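Local atomic coordinates of alkyl hydroperoxide reductase AhpD (Deinococcus radiodurans R1, PDB entry 6K40), a protein that probably acts as an AhpD-like peroxidase that reduces hydroperoxides, contributing to antioxidant defence and stress resistance. Residues 18-23 with 49-54; 43-48 with 187-192; 72-77 with 161-166; 85-90 with 172-177; 93-98 with 176-181. All blocks are in the same frame, centred on the assembly; numbering follows the deposited sequence.

Overall arrangement
From the N terminus, contact 1 closes first, laying the extended arm before helix 27-40 on the link between helices 45-49 and 54-69. Contact 2 opens before contact 1 closes, so the two cross. It joins the start of helix 45-49 to the C-terminal end of the chain and closes the widest loop. Contacts 3, 4 and 5 are nested in that loop and come after contact 1. All three use helix 161-184. Contact 3 meets the loop leading into helix 76-90, contact 4 the later turns of that helix, and contact 5 the start of helix 93-107. Contact 3 crosses contacts 4 and 5. Contacts 4 and 5 share Met-176 and Thr-177, and their centres are about 7 Å apart.

Contact 1 (18-23 with 49-54); sequences AVPTED and AQALNG
The branched end of Leu-52 comes over one face of the peptide group between Ala-18 and Val-19, at its oxygen. CD1 of Leu-52 is 3.5 Å from Ala-18 O and CD2 of Leu-52 is 3.7 Å from Ala-18 O. Leu-52 holds CG anti to its own nitrogen (chi1 -179°), and this carries both methyls to that carbonyl. A bridging water lies on the other side of the peptide plane. It donates to both backbone oxygens, 2.8 Å from Ala-18 O and 2.8 Å from Ala-49 O. No direct hydrogen bond joins the two segments.

Pro-20 turns the CG and CD edge of its ring to the turn formed by Ala-51 and Leu-52. Pro-20 CG lies 3.8 Å from Ala-51 O and also approaches the methyl CB of Ala-51. Pro-20 CD lies 3.9 Å from Leu-52 CA and packs near the CB of that leucine. Val-19 adds one branch, with CG1 4.1 Å from Ala-49 N.

Pro-20 CD and Val-19 CG1 both pack against the carbonyl oxygen of Arg-48. Phe-186 touches Ala-49, and Phe-57 of helix 54-69 touches Ala-51. Leu-52 and Ala-18 are exposed, while Pro-20 is buried. The arrangement is an extended N-terminal arm laid over the link between two helices, helix 45-49 and helix 54-69, in an all-helical fold.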
# COMPACT_ATOMS: atom_id res chain seq x y z
N ALA A 18 22.25 0.79 16.73
CA ALA A 18 22.23 1.77 17.80
C ALA A 18 21.78 3.12 17.26
O ALA A 18 22.08 3.49 16.12
CB ALA A 18 23.61 1.89 18.44
N VAL A 19 21.05 3.86 18.08
CA VAL A 19 20.53 5.18 17.73
C VAL A 19 21.29 6.21 18.55
O VAL A 19 21.45 6.02 19.76
CB VAL A 19 19.01 5.28 17.99
CG1 VAL A 19 18.43 6.51 17.31
CG2 VAL A 19 18.31 4.03 17.51
N PRO A 20 21.80 7.28 17.94
CA PRO A 20 22.51 8.29 18.73
C PRO A 20 21.55 8.99 19.69
O PRO A 20 20.42 9.32 19.32
CB PRO A 20 23.04 9.26 17.66
CG PRO A 20 22.14 9.05 16.48
CD PRO A 20 21.79 7.59 16.50
N THR A 21 22.00 9.20 20.94
CA THR A 21 21.21 9.91 21.95
C THR A 21 21.54 11.40 21.96
O THR A 21 22.34 11.89 21.17
CB THR A 21 21.42 9.33 23.34
OG1 THR A 21 22.82 9.33 23.62
CG2 THR A 21 20.84 7.93 23.42
N GLU A 22 20.94 12.16 22.88
CA GLU A 22 21.29 13.58 22.92
C GLU A 22 22.72 13.78 23.37
O GLU A 22 23.29 14.87 23.21
CB GLU A 22 20.49 14.35 23.95
CG GLU A 22 19.73 15.53 23.46
CD GLU A 22 18.61 15.84 24.40
OE1 GLU A 22 17.40 15.76 24.05
OE2 GLU A 22 18.98 16.44 25.44
N ASP A 23 23.30 12.76 23.98
CA ASP A 23 24.60 12.94 24.58
C ASP A 23 25.70 12.73 23.57
O ASP A 23 26.67 13.48 23.52
CB ASP A 23 24.74 11.99 25.76
CG ASP A 23 24.07 12.51 27.02
OD1 ASP A 23 23.31 11.75 27.66
OD2 ASP A 23 24.31 13.68 27.40
N ALA A 49 17.57 7.64 13.50
CA ALA A 49 18.14 6.33 13.23
C ALA A 49 19.34 6.42 12.29
O ALA A 49 20.42 5.90 12.59
CB ALA A 49 17.07 5.40 12.66
N GLN A 50 19.17 7.07 11.13
CA GLN A 50 20.24 7.11 10.14
C GLN A 50 21.40 8.00 10.55
O GLN A 50 22.46 7.93 9.93
CB GLN A 50 19.68 7.57 8.80
CG GLN A 50 20.43 7.04 7.60
CD GLN A 50 19.74 7.40 6.30
OE1 GLN A 50 18.55 7.15 6.13
NE2 GLN A 50 20.49 8.00 5.38
N ALA A 51 21.23 8.82 11.59
CA ALA A 51 22.25 9.79 11.98
C ALA A 51 23.36 9.17 12.83
O ALA A 51 24.18 9.93 13.37
CB ALA A 51 21.61 10.95 12.73
N LEU A 52 23.41 7.85 12.95
CA LEU A 52 24.48 7.22 13.73
C LEU A 52 25.85 7.58 13.17
O LEU A 52 26.81 7.75 13.93
CB LEU A 52 24.29 5.70 13.75
CG LEU A 52 25.31 4.88 14.54
CD1 LEU A 52 25.14 5.10 16.04
CD2 LEU A 52 25.20 3.41 14.19
N ASN A 53 25.96 7.69 11.84
CA ASN A 53 27.16 8.21 11.18
C ASN A 53 26.88 9.66 10.81
O ASN A 53 26.27 9.94 9.77
CB ASN A 53 27.51 7.37 9.95
CG ASN A 53 27.95 5.97 10.32
OD1 ASN A 53 28.13 5.65 11.50
ND2 ASN A 53 28.14 5.12 9.31
N GLY A 54 27.33 10.59 11.66
CA GLY A 54 26.97 11.99 11.57
C GLY A 54 27.19 12.71 10.26
O GLY A 54 26.24 13.23 9.66
O HOH W 1 20.86 3.28 13.61

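Contact 2 (43-48 with 187-192); sequences VPNVFR and VPNPEY
Asn-45 and Asn-189 carry the contact, with their amides stacked and the planes 24° apart. Asn-189 grips the backbone of 43-48 with both ends of its amide. Its OD1 accepts from Asn-45 N at 2.8 Å, in the carbonyl plane and on a lone pair. Its ND2 donates to Val-43 O at 3.1 Å, where the donor stands above the carbonyl plane. Asn-45 answers with ND2, which donates to Val-187 O at 2.9 Å in a fairly straight bond (159°). Its CG lies anti to its carbonyl carbon (chi1 -75°), which turns the amide toward Val-187.

Each asparagine lies near the start of a short helix, 45-49 and the weakly bonded 190-194, so the pair joins two helix beginnings far apart in the chain of this AhpD-like, all-helical protein. Tyr-192 adds its hydroxyl, with OH 3.6 Å from Pro-44 CG, and its side chain crosses the proline at about a right angle.

Further out, Phe-42 meets the Tyr-192 ring edge-to-face and also touches Asn-189. Ala-36 of helix 27-40 also touches Pro-44. Trp-33 of that helix bonds Phe-47 O through NE1 and makes a cation-pi contact with Arg-48.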
# COMPACT_ATOMS: atom_id res chain seq x y z
N VAL A 43 10.33 15.06 15.58
CA VAL A 43 11.57 14.81 14.85
C VAL A 43 11.38 13.52 14.05
O VAL A 43 11.14 12.46 14.66
CB VAL A 43 12.78 14.71 15.78
CG1 VAL A 43 14.05 14.45 14.97
CG2 VAL A 43 12.94 15.98 16.60
N PRO A 44 11.46 13.55 12.73
CA PRO A 44 11.35 12.32 11.94
C PRO A 44 12.31 11.24 12.43
O PRO A 44 13.49 11.50 12.66
CB PRO A 44 11.70 12.78 10.52
CG PRO A 44 11.28 14.21 10.49
CD PRO A 44 11.56 14.75 11.87
N ASN A 45 11.78 10.03 12.59
CA ASN A 45 12.57 8.94 13.14
C ASN A 45 13.79 8.60 12.29
O ASN A 45 14.77 8.05 12.81
CB ASN A 45 11.70 7.69 13.33
CG ASN A 45 10.78 7.80 14.53
OD1 ASN A 45 11.05 8.54 15.48
ND2 ASN A 45 9.67 7.07 14.49
N VAL A 46 13.75 8.90 10.99
CA VAL A 46 14.93 8.69 10.16
C VAL A 46 16.06 9.60 10.62
O VAL A 46 17.24 9.20 10.64
CB VAL A 46 14.60 8.89 8.67
CG1 VAL A 46 14.16 10.33 8.38
CG2 VAL A 46 15.80 8.51 7.81
N PHE A 47 15.72 10.83 11.05
CA PHE A 47 16.73 11.77 11.53
C PHE A 47 17.44 11.26 12.77
O PHE A 47 18.57 11.67 13.05
CB PHE A 47 16.08 13.13 11.83
CG PHE A 47 15.66 13.90 10.61
CD1 PHE A 47 15.96 13.44 9.34
CD2 PHE A 47 14.96 15.09 10.74
CE1 PHE A 47 15.57 14.15 8.22
CE2 PHE A 47 14.57 15.80 9.62
CZ PHE A 47 14.88 15.33 8.36
N ARG A 48 16.79 10.38 13.53
CA ARG A 48 17.42 9.76 14.69
C ARG A 48 18.19 8.50 14.30
O ARG A 48 19.33 8.32 14.72
CB ARG A 48 16.37 9.42 15.75
CG ARG A 48 15.64 10.62 16.33
CD ARG A 48 14.97 10.25 17.64
NE ARG A 48 14.14 11.34 18.16
CZ ARG A 48 14.61 12.37 18.85
NH1 ARG A 48 15.91 12.46 19.12
NH2 ARG A 48 13.79 13.31 19.28
N VAL A 187 11.20 2.99 11.43
CA VAL A 187 9.78 3.01 11.76
C VAL A 187 9.26 4.43 11.55
O VAL A 187 9.81 5.37 12.12
CB VAL A 187 9.51 2.55 13.20
CG1 VAL A 187 8.01 2.48 13.46
CG2 VAL A 187 10.16 1.20 13.45
N PRO A 188 8.20 4.62 10.76
CA PRO A 188 7.67 5.98 10.56
C PRO A 188 6.97 6.49 11.80
O PRO A 188 6.36 5.73 12.56
CB PRO A 188 6.69 5.81 9.40
CG PRO A 188 6.27 4.39 9.46
CD PRO A 188 7.43 3.61 10.02
N ASN A 189 7.06 7.80 12.00
CA ASN A 189 6.41 8.44 13.14
C ASN A 189 4.89 8.26 13.06
O ASN A 189 4.33 8.27 11.96
CB ASN A 189 6.75 9.93 13.21
CG ASN A 189 8.24 10.18 13.32
OD1 ASN A 189 8.98 10.00 12.36
ND2 ASN A 189 8.67 10.61 14.50
N PRO A 190 4.21 8.07 14.19
CA PRO A 190 2.75 7.92 14.15
C PRO A 190 2.03 9.10 13.52
O PRO A 190 0.95 8.92 12.94
CB PRO A 190 2.37 7.76 15.63
CG PRO A 190 3.63 7.32 16.31
CD PRO A 190 4.74 7.99 15.56
N GLU A 191 2.60 10.31 13.63
CA GLU A 191 1.95 11.50 13.10
C GLU A 191 1.68 11.38 11.60
O GLU A 191 0.68 11.91 11.11
CB GLU A 191 2.81 12.74 13.38
CG GLU A 191 2.85 13.14 14.85
CD GLU A 191 3.92 12.42 15.64
OE1 GLU A 191 4.46 11.41 15.13
OE2 GLU A 191 4.23 12.85 16.77
N TYR A 192 2.57 10.72 10.86
CA TYR A 192 2.41 10.60 9.42
C TYR A 192 1.11 9.89 9.05
O TYR A 192 0.51 10.21 8.01
CB TYR A 192 3.60 9.85 8.82
CG TYR A 192 4.89 10.64 8.83
CD1 TYR A 192 4.99 11.87 8.20
CD2 TYR A 192 6.02 10.14 9.48
CE1 TYR A 192 6.17 12.59 8.20
CE2 TYR A 192 7.21 10.85 9.49
CZ TYR A 192 7.28 12.07 8.85
OH TYR A 192 8.46 12.78 8.86

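Contact 3 (72-77 with 161-166); sequences GGLSNA and DEAILE
Two hydrogen bonds to the carboxylate of Glu-166 hold the backbone of Gly-73 and Leu-74. OE2 of Glu-166 accepts from Gly-73 N at 2.8 Å, on the syn side of the carboxylate and somewhat out of its plane. OE1 of Glu-166 accepts from Leu-74 N at 2.9 Å, but from above the plane (53° out of it). Each oxygen thus takes one of two successive N-H groups. Glu-166 reaches them with an extended chain, its CG anti to the backbone nitrogen (chi1 -172°). Arg-79 adds a long, weak ion pair to OE1. The added charge would be expected to steady the carboxylate's negative form.

The apolar part is small. Leu-74 CD2 lies 4.0 Å from Ala-163 CB. Leu-74 CD1 lies 4.2 Å from Glu-166 CG as the two side chains run past each other in opposite directions.

The glycine-rich turn leads straight into helix 76-90, which Ser-75 opens as N-cap, with OG bonded to Glu-78 N. The contact joins the loop before this helix to the first turns of helix 161-184. Phe-106 of helix 93-107 packs on Asn-76 and Ala-77, and helix 151-156 touches Ile-164.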
# COMPACT_ATOMS: atom_id res chain seq x y z
N GLY A 72 12.56 23.06 -7.44
CA GLY A 72 13.27 22.46 -8.54
C GLY A 72 12.44 22.41 -9.80
O GLY A 72 11.46 23.13 -9.94
N GLY A 73 12.86 21.54 -10.72
CA GLY A 73 12.19 21.42 -12.00
C GLY A 73 10.85 20.72 -11.93
O GLY A 73 10.05 20.85 -12.86
N LEU A 74 10.58 19.99 -10.85
CA LEU A 74 9.33 19.28 -10.66
C LEU A 74 8.60 19.85 -9.45
O LEU A 74 9.22 20.34 -8.50
CB LEU A 74 9.55 17.77 -10.47
CG LEU A 74 10.13 16.98 -11.64
CD1 LEU A 74 10.46 15.55 -11.21
CD2 LEU A 74 9.17 16.96 -12.82
N SER A 75 7.27 19.81 -9.50
CA SER A 75 6.47 20.18 -8.35
C SER A 75 6.66 19.17 -7.22
O SER A 75 7.10 18.04 -7.43
CB SER A 75 4.99 20.26 -8.72
OG SER A 75 4.41 18.97 -8.78
N ASN A 76 6.33 19.60 -6.00
CA ASN A 76 6.36 18.69 -4.86
C ASN A 76 5.40 17.52 -5.06
O ASN A 76 5.70 16.38 -4.67
CB ASN A 76 6.05 19.44 -3.57
CG ASN A 76 7.18 20.35 -3.14
OD1 ASN A 76 7.10 21.57 -3.29
ND2 ASN A 76 8.24 19.76 -2.60
N ALA A 77 4.24 17.78 -5.66
CA ALA A 77 3.26 16.72 -5.87
C ALA A 77 3.81 15.63 -6.78
O ALA A 77 3.61 14.44 -6.53
CB ALA A 77 1.96 17.29 -6.43
N ASP A 161 14.63 18.38 -20.28
CA ASP A 161 15.74 17.51 -19.91
C ASP A 161 16.12 17.68 -18.45
O ASP A 161 16.45 16.71 -17.77
CB ASP A 161 16.94 17.79 -20.82
CG ASP A 161 16.77 17.20 -22.21
OD1 ASP A 161 15.64 16.76 -22.53
OD2 ASP A 161 17.75 17.19 -22.98
N GLU A 162 16.06 18.92 -17.94
CA GLU A 162 16.34 19.15 -16.53
C GLU A 162 15.31 18.45 -15.65
O GLU A 162 15.65 17.82 -14.64
CB GLU A 162 16.38 20.65 -16.25
CG GLU A 162 17.61 21.36 -16.82
CD GLU A 162 17.49 21.68 -18.30
OE1 GLU A 162 16.36 21.61 -18.84
OE2 GLU A 162 18.52 21.99 -18.93
N ALA A 163 14.03 18.53 -16.03
CA ALA A 163 12.99 17.84 -15.27
C ALA A 163 13.14 16.33 -15.37
O ALA A 163 12.87 15.61 -14.40
CB ALA A 163 11.61 18.27 -15.76
N ILE A 164 13.59 15.83 -16.52
CA ILE A 164 13.80 14.39 -16.67
C ILE A 164 14.95 13.93 -15.77
O ILE A 164 14.86 12.89 -15.11
CB ILE A 164 14.05 14.04 -18.14
CG1 ILE A 164 12.75 14.18 -18.95
CG2 ILE A 164 14.62 12.64 -18.27
CD1 ILE A 164 12.92 13.93 -20.43
N LEU A 165 16.04 14.70 -15.74
CA LEU A 165 17.15 14.38 -14.84
C LEU A 165 16.69 14.40 -13.39
O LEU A 165 17.06 13.52 -12.60
CB LEU A 165 18.30 15.36 -15.07
CG LEU A 165 19.50 15.32 -14.12
CD1 LEU A 165 20.05 13.91 -13.99
CD2 LEU A 165 20.58 16.29 -14.58
N GLU A 166 15.87 15.39 -13.02
CA GLU A 166 15.37 15.46 -11.65
C GLU A 166 14.49 14.25 -11.32
O GLU A 166 14.60 13.69 -10.23
CB GLU A 166 14.58 16.76 -11.46
CG GLU A 166 14.17 17.03 -10.02
CD GLU A 166 13.75 18.48 -9.79
OE1 GLU A 166 12.63 18.70 -9.28
OE2 GLU A 166 14.54 19.39 -10.12

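Contact 4 (85-90 with 172-177); sequences VVSGLN and AMFNMT
Phe-174 is the first residue of its segment to touch, and it does so with its base. Phe-174 CB lies 3.9 Å from CG1 of Val-86, while the ring extends past the valine and meets His-99 edge-to-face. Ser-87 OG comes obliquely to the ring, 4.3 Å from Phe-174 CD1. That hydroxyl is already bonded to Ala-83 O and to Asn-178 ND2.

Asn-175 follows and spans the gap with its amide. Asn-90 ND2 donates to Asn-175 OD1 at 3.2 Å. The bond is nearly straight at the hydrogen (166°), but the donor stands well above the carbonyl plane of Asn-175. The acceptor, in contrast, lies close to the amide plane of Asn-90. The two amides are steeply turned against each other, with 76° between their planes. Asn-90 ND2 also bonds Asn-178 OD1, its stronger partner. The other end of the Asn-175 amide is held by Ile-171 O and Thr-140 OG1. Asn-175 ND2 packs 3.7 Å from CG1 of Val-86, so one valine methyl touches both Phe-174 and Asn-175. That methyl is anti to the valine's own nitrogen (chi1 176°), which directs it across to the facing helix.

The segment axes approach to 9.3 Å. The two segments run in the same general direction, crossing at -40°. Around this pair of helices, 76-90 and 161-184, helix 127-141 packs on Val-86 and Asn-90 through Thr-140, and Arg-91 of the second subunit packs on Leu-89.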
# COMPACT_ATOMS: atom_id res chain seq x y z
N VAL A 85 5.02 5.73 -5.53
CA VAL A 85 5.05 4.58 -6.42
C VAL A 85 6.24 3.69 -6.11
O VAL A 85 6.12 2.47 -5.94
CB VAL A 85 5.06 5.03 -7.89
CG1 VAL A 85 5.41 3.86 -8.81
CG2 VAL A 85 3.71 5.61 -8.28
N VAL A 86 7.43 4.30 -5.98
CA VAL A 86 8.64 3.53 -5.75
C VAL A 86 8.58 2.82 -4.40
O VAL A 86 8.95 1.64 -4.29
CB VAL A 86 9.88 4.44 -5.86
CG1 VAL A 86 11.15 3.66 -5.52
CG2 VAL A 86 9.97 5.03 -7.26
N SER A 87 8.12 3.52 -3.37
CA SER A 87 8.07 2.92 -2.04
C SER A 87 7.06 1.78 -1.97
O SER A 87 7.29 0.80 -1.26
CB SER A 87 7.74 4.01 -1.02
OG SER A 87 8.73 5.03 -1.06
N GLY A 88 5.95 1.89 -2.70
CA GLY A 88 5.03 0.77 -2.78
C GLY A 88 5.64 -0.42 -3.50
O GLY A 88 5.44 -1.56 -3.09
N LEU A 89 6.40 -0.16 -4.56
CA LEU A 89 7.02 -1.25 -5.30
C LEU A 89 8.06 -1.98 -4.46
O LEU A 89 8.10 -3.21 -4.43
CB LEU A 89 7.65 -0.72 -6.59
CG LEU A 89 6.66 -0.36 -7.68
CD1 LEU A 89 7.38 0.25 -8.86
CD2 LEU A 89 5.87 -1.60 -8.09
N ASN A 90 8.92 -1.23 -3.77
CA ASN A 90 9.94 -1.84 -2.92
C ASN A 90 9.39 -2.28 -1.57
O ASN A 90 10.11 -2.94 -0.81
CB ASN A 90 11.11 -0.88 -2.72
CG ASN A 90 11.92 -0.68 -3.99
OD1 ASN A 90 12.20 -1.64 -4.71
ND2 ASN A 90 12.30 0.56 -4.27
N ALA A 172 15.63 7.10 -8.41
CA ALA A 172 16.79 6.35 -7.93
C ALA A 172 17.05 6.63 -6.45
O ALA A 172 17.43 5.73 -5.69
CB ALA A 172 18.00 6.69 -8.79
N MET A 173 16.81 7.87 -6.01
CA MET A 173 17.02 8.22 -4.61
C MET A 173 16.04 7.51 -3.70
O MET A 173 16.38 7.14 -2.57
CB MET A 173 16.90 9.74 -4.44
CG MET A 173 16.91 10.26 -3.01
SD MET A 173 18.30 9.69 -2.00
CE MET A 173 19.69 10.01 -3.08
N PHE A 174 14.82 7.26 -4.18
CA PHE A 174 13.91 6.50 -3.34
C PHE A 174 14.20 5.01 -3.42
O PHE A 174 13.99 4.29 -2.44
CB PHE A 174 12.47 6.84 -3.68
CG PHE A 174 12.00 8.09 -3.00
CD1 PHE A 174 11.65 8.07 -1.66
CD2 PHE A 174 12.00 9.29 -3.68
CE1 PHE A 174 11.26 9.22 -1.02
CE2 PHE A 174 11.61 10.45 -3.04
CZ PHE A 174 11.24 10.42 -1.71
N ASN A 175 14.75 4.54 -4.55
CA ASN A 175 15.30 3.18 -4.56
C ASN A 175 16.43 3.03 -3.55
O ASN A 175 16.69 1.91 -3.08
CB ASN A 175 15.78 2.82 -5.96
CG ASN A 175 14.70 2.16 -6.79
OD1 ASN A 175 14.43 0.97 -6.64
ND2 ASN A 175 14.05 2.94 -7.65
N MET A 176 17.11 4.12 -3.21
CA MET A 176 18.14 4.07 -2.17
C MET A 176 17.54 4.13 -0.76
O MET A 176 17.91 3.33 0.12
CB MET A 176 19.14 5.21 -2.34
CG MET A 176 19.98 5.43 -1.10
SD MET A 176 20.45 7.12 -0.76
CE MET A 176 21.92 7.26 -1.76
N THR A 177 16.63 5.08 -0.53
CA THR A 177 16.09 5.25 0.82
C THR A 177 15.24 4.06 1.23
O THR A 177 15.24 3.67 2.41
CB THR A 177 15.28 6.55 0.92
OG1 THR A 177 14.15 6.49 0.04
CG2 THR A 177 16.14 7.75 0.58

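Contact 5 (93-98 with 176-181); sequences VYCAVS and MTNRVS
Tyr-94 and Cys-95 face Ser-181 and Asn-178 where two helices cross steeply. The axes of 93-98 and 176-181 approach to 9.1 Å, with 124° between their directions. Cys-95 closes a CXXC sequence begun by Cys-92, which precedes helix 93-107. In AhpD relatives this motif holds the redox-active cysteine pair, and the same may hold here. The side chain of Cys-95 also lies about 3 Å from a bound glycerol, probably from the crystallisation liquor.

Cys-95 carries most of the contact. Its SG lies anti to the carbonyl carbon (chi1 -63°) and points across to helix 161-184. There Cys-95 SG is 3.2 Å from Asn-178 ND2 and 3.6 Å from Thr-177 OG1. The same ND2 of Asn-178 is 3.3 Å from Cys-95 CB, so the amide end comes alongside the CB-SG bond. Both ends of this amide are held by helix 76-90, through Ser-87 and Asn-90.

Tyr-94 meets Ser-181 base to base, with Tyr-94 CB 4.2 Å from Ser-181 CB. The tyrosine ring runs to helix 45-49, where OH bonds Val-46 N. Ser-181 OG stands oblique to that ring and makes a weak bond to Thr-177 O. The second subunit also touches helix 93-107: its Gln-122 bonds Val-93 N and its Val-118 packs on Ala-96. Tyr-94 O accepts twice from one residue: from Ser-98 N, and from Ser-98 OG at 2.8 Å, with the hydroxyl above the carbonyl plane.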
# COMPACT_ATOMS: atom_id res chain seq x y z
N VAL A 93 7.87 0.46 4.40
CA VAL A 93 6.79 1.01 5.20
C VAL A 93 7.08 2.46 5.58
O VAL A 93 6.19 3.32 5.53
CB VAL A 93 6.54 0.14 6.45
CG1 VAL A 93 5.61 0.85 7.42
CG2 VAL A 93 5.97 -1.21 6.04
N TYR A 94 8.32 2.75 5.99
CA TYR A 94 8.67 4.12 6.38
C TYR A 94 8.36 5.09 5.25
O TYR A 94 7.63 6.08 5.44
CB TYR A 94 10.14 4.21 6.78
CG TYR A 94 10.50 5.53 7.44
CD1 TYR A 94 10.64 6.70 6.69
CD2 TYR A 94 10.67 5.61 8.82
CE1 TYR A 94 10.95 7.91 7.30
CE2 TYR A 94 10.97 6.81 9.43
CZ TYR A 94 11.12 7.95 8.67
OH TYR A 94 11.42 9.14 9.28
N CYS A 95 8.91 4.83 4.06
CA CYS A 95 8.74 5.76 2.97
C CYS A 95 7.30 5.76 2.47
O CYS A 95 6.75 6.82 2.18
CB CYS A 95 9.72 5.42 1.83
SG CYS A 95 11.47 5.57 2.25
N ALA A 96 6.65 4.59 2.45
CA ALA A 96 5.24 4.54 2.07
C ALA A 96 4.41 5.46 2.95
O ALA A 96 3.71 6.34 2.46
CB ALA A 96 4.71 3.11 2.13
N VAL A 97 4.52 5.31 4.27
CA VAL A 97 3.69 6.09 5.19
C VAL A 97 4.02 7.58 5.08
O VAL A 97 3.14 8.42 4.85
CB VAL A 97 3.86 5.58 6.63
CG1 VAL A 97 3.16 6.51 7.60
CG2 VAL A 97 3.31 4.16 6.75
N SER A 98 5.31 7.94 5.23
CA SER A 98 5.65 9.36 5.30
C SER A 98 5.38 10.07 3.98
O SER A 98 4.76 11.14 3.94
CB SER A 98 7.11 9.54 5.74
OG SER A 98 7.99 8.78 4.94
N MET A 176 17.11 4.12 -3.21
CA MET A 176 18.14 4.07 -2.17
C MET A 176 17.54 4.13 -0.76
O MET A 176 17.91 3.33 0.12
CB MET A 176 19.14 5.21 -2.34
CG MET A 176 19.98 5.43 -1.10
SD MET A 176 20.45 7.12 -0.76
CE MET A 176 21.92 7.26 -1.76
N THR A 177 16.63 5.08 -0.53
CA THR A 177 16.09 5.25 0.82
C THR A 177 15.24 4.06 1.23
O THR A 177 15.24 3.67 2.41
CB THR A 177 15.28 6.55 0.92
OG1 THR A 177 14.15 6.49 0.04
CG2 THR A 177 16.14 7.75 0.58
N ASN A 178 14.50 3.47 0.29
CA ASN A 178 13.77 2.24 0.58
C ASN A 178 14.71 1.16 1.11
O ASN A 178 14.41 0.50 2.11
CB ASN A 178 13.06 1.74 -0.68
CG ASN A 178 11.92 2.63 -1.10
OD1 ASN A 178 11.36 2.46 -2.18
ND2 ASN A 178 11.58 3.61 -0.26
N ARG A 179 15.85 0.98 0.45
CA ARG A 179 16.77 -0.08 0.85
C ARG A 179 17.37 0.22 2.22
O ARG A 179 17.45 -0.68 3.07
CB ARG A 179 17.84 -0.26 -0.21
CG ARG A 179 17.36 -1.13 -1.35
CD ARG A 179 18.18 -0.97 -2.61
NE ARG A 179 17.75 -1.94 -3.62
CZ ARG A 179 16.86 -1.68 -4.57
NH1 ARG A 179 16.31 -0.47 -4.66
NH2 ARG A 179 16.53 -2.63 -5.43
N VAL A 180 17.76 1.47 2.47
CA VAL A 180 18.31 1.81 3.78
C VAL A 180 17.28 1.54 4.88
O VAL A 180 17.56 0.85 5.87
CB VAL A 180 18.80 3.27 3.81
CG1 VAL A 180 19.18 3.68 5.22
CG2 VAL A 180 19.99 3.44 2.87
N SER A 181 16.06 2.07 4.70
CA SER A 181 15.04 1.98 5.74
C SER A 181 14.59 0.54 5.97
O SER A 181 14.35 0.14 7.12
CB SER A 181 13.84 2.85 5.37
OG SER A 181 14.17 4.23 5.41